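Local coordinates for microcin B17-processing protein McbC (PDB 6GRH) that is an FMN-containing oxidoreductase of the nitroreductase family needed to process the inactive microcin B17 precursor into the active peptide, at residues G206-M209 and A210-T214; D16-V19 and L20-K24. All blocks are in the same frame, centred on the assembly; numbering follows the deposited sequence. Where two conformers were deposited one is given.

Contact 1. Residues G206-M209 and A210-T214; sequences GYRM and ALMET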
# COMPACT_ATOMS: atom_id res chain seq x y z
N GLY D 206 -10.04 -10.57 -8.67
CA GLY D 206 -10.09 -11.99 -8.29
C GLY D 206 -10.03 -12.27 -6.81
O GLY D 206 -10.64 -13.24 -6.33
N TYR D 207 -9.32 -11.42 -6.09
CA TYR D 207 -9.26 -11.51 -4.62
C TYR D 207 -10.63 -11.29 -4.01
O TYR D 207 -11.11 -12.09 -3.21
CB TYR D 207 -8.24 -10.53 -4.06
CG TYR D 207 -8.07 -10.59 -2.57
CD1 TYR D 207 -7.38 -11.63 -1.98
CD2 TYR D 207 -8.59 -9.60 -1.75
CE1 TYR D 207 -7.20 -11.68 -0.61
CE2 TYR D 207 -8.44 -9.67 -0.38
CZ TYR D 207 -7.75 -10.71 0.18
OH TYR D 207 -7.58 -10.76 1.55
N ARG D 208 -11.29 -10.23 -4.47
CA ARG D 208 -12.63 -9.92 -4.03
C ARG D 208 -13.57 -11.11 -4.36
O ARG D 208 -14.38 -11.53 -3.51
CB ARG D 208 -13.07 -8.61 -4.73
CG ARG D 208 -14.38 -8.02 -4.27
CD ARG D 208 -15.01 -7.14 -5.35
NE ARG D 208 -14.26 -5.93 -5.64
CZ ARG D 208 -14.72 -4.92 -6.40
NH1 ARG D 208 -15.92 -4.98 -6.97
NH2 ARG D 208 -13.98 -3.85 -6.61
N MET D 209 -13.48 -11.64 -5.59
CA MET D 209 -14.27 -12.81 -6.03
C MET D 209 -14.00 -14.05 -5.17
O MET D 209 -14.94 -14.77 -4.81
CB MET D 209 -14.03 -13.14 -7.53
CG MET D 209 -14.62 -12.13 -8.54
SD MET D 209 -14.67 -12.68 -10.28
CE MET D 209 -14.13 -11.22 -11.16
N ALA D 210 -12.73 -14.30 -4.84
CA ALA D 210 -12.37 -15.45 -4.00
C ALA D 210 -12.96 -15.39 -2.57
O ALA D 210 -13.45 -16.40 -2.05
CB ALA D 210 -10.87 -15.59 -3.93
N LEU D 211 -12.93 -14.20 -1.98
CA LEU D 211 -13.50 -13.98 -0.64
C LEU D 211 -15.02 -14.16 -0.64
O LEU D 211 -15.54 -14.80 0.23
CB LEU D 211 -13.09 -12.60 -0.07
CG LEU D 211 -11.79 -12.62 0.73
CD1 LEU D 211 -10.60 -13.22 0.01
CD2 LEU D 211 -11.43 -11.20 1.15
N MET D 212 -15.70 -13.64 -1.66
CA MET D 212 -17.12 -13.87 -1.81
C MET D 212 -17.44 -15.35 -1.99
O MET D 212 -18.36 -15.87 -1.37
CB MET D 212 -17.70 -12.99 -2.93
CG MET D 212 -17.67 -11.52 -2.55
SD MET D 212 -18.40 -10.43 -3.77
CE MET D 212 -17.39 -10.70 -5.20
N GLU D 213 -16.65 -16.04 -2.78
CA GLU D 213 -16.84 -17.46 -2.97
C GLU D 213 -16.77 -18.25 -1.68
O GLU D 213 -17.55 -19.14 -1.47
CB GLU D 213 -15.83 -17.98 -3.98
CG GLU D 213 -15.89 -19.47 -4.21
CD GLU D 213 -14.92 -19.89 -5.30
OE1 GLU D 213 -14.83 -19.14 -6.32
OE2 GLU D 213 -14.27 -20.96 -5.11
N THR D 214 -15.85 -17.88 -0.81
CA THR D 214 -15.73 -18.50 0.51
C THR D 214 -17.03 -18.43 1.32
O THR D 214 -17.43 -19.40 1.93
CB THR D 214 -14.57 -17.85 1.26
OG1 THR D 214 -13.39 -17.97 0.45
CG2 THR D 214 -14.35 -18.50 2.60
O HOH W 1 -15.42 -16.63 -7.43
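With CG of Tyr207 set anti to its own backbone nitrogen (chi1 -178°), the phenol ring lies beside Leu211 one turn further along the helix, and Leu211 meets it with both methyls. Leu211 CD1 sits over one face, 3.9 Å from the centroid of the Tyr207 ring, a CH-pi contact displaced toward the rim, while CD2 comes to 3.7 Å from Tyr207 CE2. The phenol OH is hydrogen-bonded to ND1 of His27 in the same chain, which anchors the far end of the ring. On another side of the helix Met212, bent at chi3 (-61°), curls its methyl back: CE stands 3.6 Å from Arg208 O and alongside the aliphatic start of Arg208. The guanidinium beyond leaves for the second McbC subunit, where Asp240 gives a salt bridge and Asn31 a hydrogen bond.

Backbone hydrogen bonds link each residue to the fourth one on, among them Glu213 N to Met209 O at 2.9 Å. A water also donates to Met209 O, weakly at 3.2 Å, and more firmly to Glu213 OE1 at 2.8 Å. That carboxylate oxygen is also hydrogen-bonded to Ser122 OG, and both Ser122 and Met209 belong to the FMN pocket. Further on, Thr214 OG1 donates to Ala210 O at 3.0 Å, reaching it from the face opposite the one used by Thr214 N.

The Ser122 bond and the water would be expected to stabilise the buried carboxylate of Glu213, and through Ser122 they tie this helix to the flavin-binding segment.

Contact 2. Residues D16-V19 and L20-K24; sequences DPEV and LAIVK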
# COMPACT_ATOMS: atom_id res chain seq x y z
N ASP D 16 1.05 -12.08 -12.21
CA ASP D 16 1.70 -10.77 -12.16
C ASP D 16 2.26 -10.61 -10.74
O ASP D 16 1.49 -10.57 -9.78
CB ASP D 16 0.69 -9.66 -12.50
CG ASP D 16 1.32 -8.27 -12.49
OD1 ASP D 16 2.31 -8.04 -11.76
OD2 ASP D 16 0.86 -7.39 -13.24
N PRO D 17 3.60 -10.54 -10.60
CA PRO D 17 4.20 -10.54 -9.26
C PRO D 17 3.91 -9.27 -8.46
O PRO D 17 3.98 -9.29 -7.25
CB PRO D 17 5.71 -10.66 -9.54
CG PRO D 17 5.87 -10.10 -10.91
CD PRO D 17 4.62 -10.44 -11.65
N GLU D 18 3.61 -8.18 -9.15
CA GLU D 18 3.22 -6.94 -8.49
C GLU D 18 1.84 -7.11 -7.85
O GLU D 18 1.64 -6.74 -6.69
CB GLU D 18 3.24 -5.79 -9.49
CG GLU D 18 2.99 -4.41 -8.86
CD GLU D 18 4.25 -3.78 -8.25
OE1 GLU D 18 5.35 -4.39 -8.29
OE2 GLU D 18 4.14 -2.63 -7.75
N VAL D 19 0.90 -7.69 -8.59
CA VAL D 19 -0.44 -7.93 -8.09
C VAL D 19 -0.35 -8.87 -6.87
O VAL D 19 -0.94 -8.60 -5.82
CB VAL D 19 -1.34 -8.52 -9.18
CG1 VAL D 19 -2.70 -8.88 -8.64
CG2 VAL D 19 -1.52 -7.50 -10.30
N LEU D 20 0.38 -9.97 -7.02
CA LEU D 20 0.51 -10.93 -5.95
C LEU D 20 1.04 -10.31 -4.65
O LEU D 20 0.47 -10.55 -3.59
CB LEU D 20 1.39 -12.09 -6.37
CG LEU D 20 1.60 -13.19 -5.36
CD1 LEU D 20 0.26 -13.83 -5.03
CD2 LEU D 20 2.55 -14.21 -5.95
N ALA D 21 2.11 -9.53 -4.75
CA ALA D 21 2.72 -8.90 -3.58
C ALA D 21 1.79 -7.90 -2.92
O ALA D 21 1.66 -7.90 -1.71
CB ALA D 21 4.03 -8.22 -3.95
N ILE D 22 1.13 -7.07 -3.73
CA ILE D 22 0.22 -6.06 -3.21
C ILE D 22 -0.97 -6.71 -2.50
O ILE D 22 -1.38 -6.25 -1.40
CB ILE D 22 -0.22 -5.07 -4.32
CG1 ILE D 22 1.01 -4.20 -4.68
CG2 ILE D 22 -1.41 -4.22 -3.89
CD1 ILE D 22 0.85 -3.29 -5.89
N VAL D 23 -1.50 -7.79 -3.08
CA VAL D 23 -2.59 -8.51 -2.47
C VAL D 23 -2.15 -9.18 -1.14
O VAL D 23 -2.85 -9.07 -0.12
CB VAL D 23 -3.22 -9.52 -3.44
CG1 VAL D 23 -4.22 -10.40 -2.72
CG2 VAL D 23 -3.92 -8.80 -4.59
N LYS D 24 -0.99 -9.84 -1.13
CA LYS D 24 -0.52 -10.44 0.11
C LYS D 24 -0.26 -9.42 1.22
O LYS D 24 -0.57 -9.67 2.39
CB LYS D 24 0.75 -11.25 -0.13
CG LYS D 24 0.57 -12.56 -0.87
CD LYS D 24 2.00 -13.03 -1.20
CE LYS D 24 2.09 -14.47 -1.51
NZ LYS D 24 3.53 -14.89 -1.62
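Asp16 is the N-cap of helix 17-27, and its two kinds of oxygen serve the first turn differently. The main-chain Asp16 O takes the first i to i+4 bond, from Leu20 N at 3.0 Å, whereas the side chain reaches forward to cap the amides of the first turn. Chi1 near trans (-179°) carries the carboxylate to these amides, where Asp16 OD1 accepts from Glu18 N at 2.9 Å on its anti side, somewhat out of the carboxylate plane, and more weakly from Val19 N at 3.5 Å. A carboxylate here would also be expected to interact favourably with the helix dipole.

Along the flank, Glu18 and Ile22 meet through their hydrocarbon parts: Ile22 CD1 lies 3.8 Å from Glu18 CG. A bend at chi2 (83°) turns the carboxylate of Glu18 off the line of the chain, and its two oxygens accept from the backbone NH groups of Asn211 and Arg210 in the McbB chain. The buried side carries Val19 and Val23, which pack against Tyr204 at the start of helix 204-227.

What steadies the cap lies one shell further out, where Asp16 OD2 forms a salt bridge with Arg203, just ahead of that same helix. Leu20 meanwhile packs on helix 195-199 and on Met1 of the McbD chain. Within the helix the valine pair touches only loosely, Val19 CG1 to Val23 CG2 at 4.2 Å, while the same CG2 of Val23 lies 3.2 Å from Val19 O.

Overall arrangement
Both contacts are local, between neighbouring turns of one helix, but they sit at different depths. Contact 1 is wholly buried, in helix 204-227 where it packs on strands 129-135, 187-194 and 254-263 and reaches the flavin; contact 2 is partly buried, at the start of helix 17-27, its centre about 23 Å from the chain's centre, against 13 Å for contact 1. Their centres are about 16 Å apart, yet they touch directly: Tyr207 CD1 meets Val23 CG1 at 3.5 Å. Each also reaches the second McbC subunit, contact 1 with charge as well as packing, contact 2 by packing alone. In contact 2 Asp16 caps a helix start, and Glu18 takes two backbone hydrogen bonds from McbB.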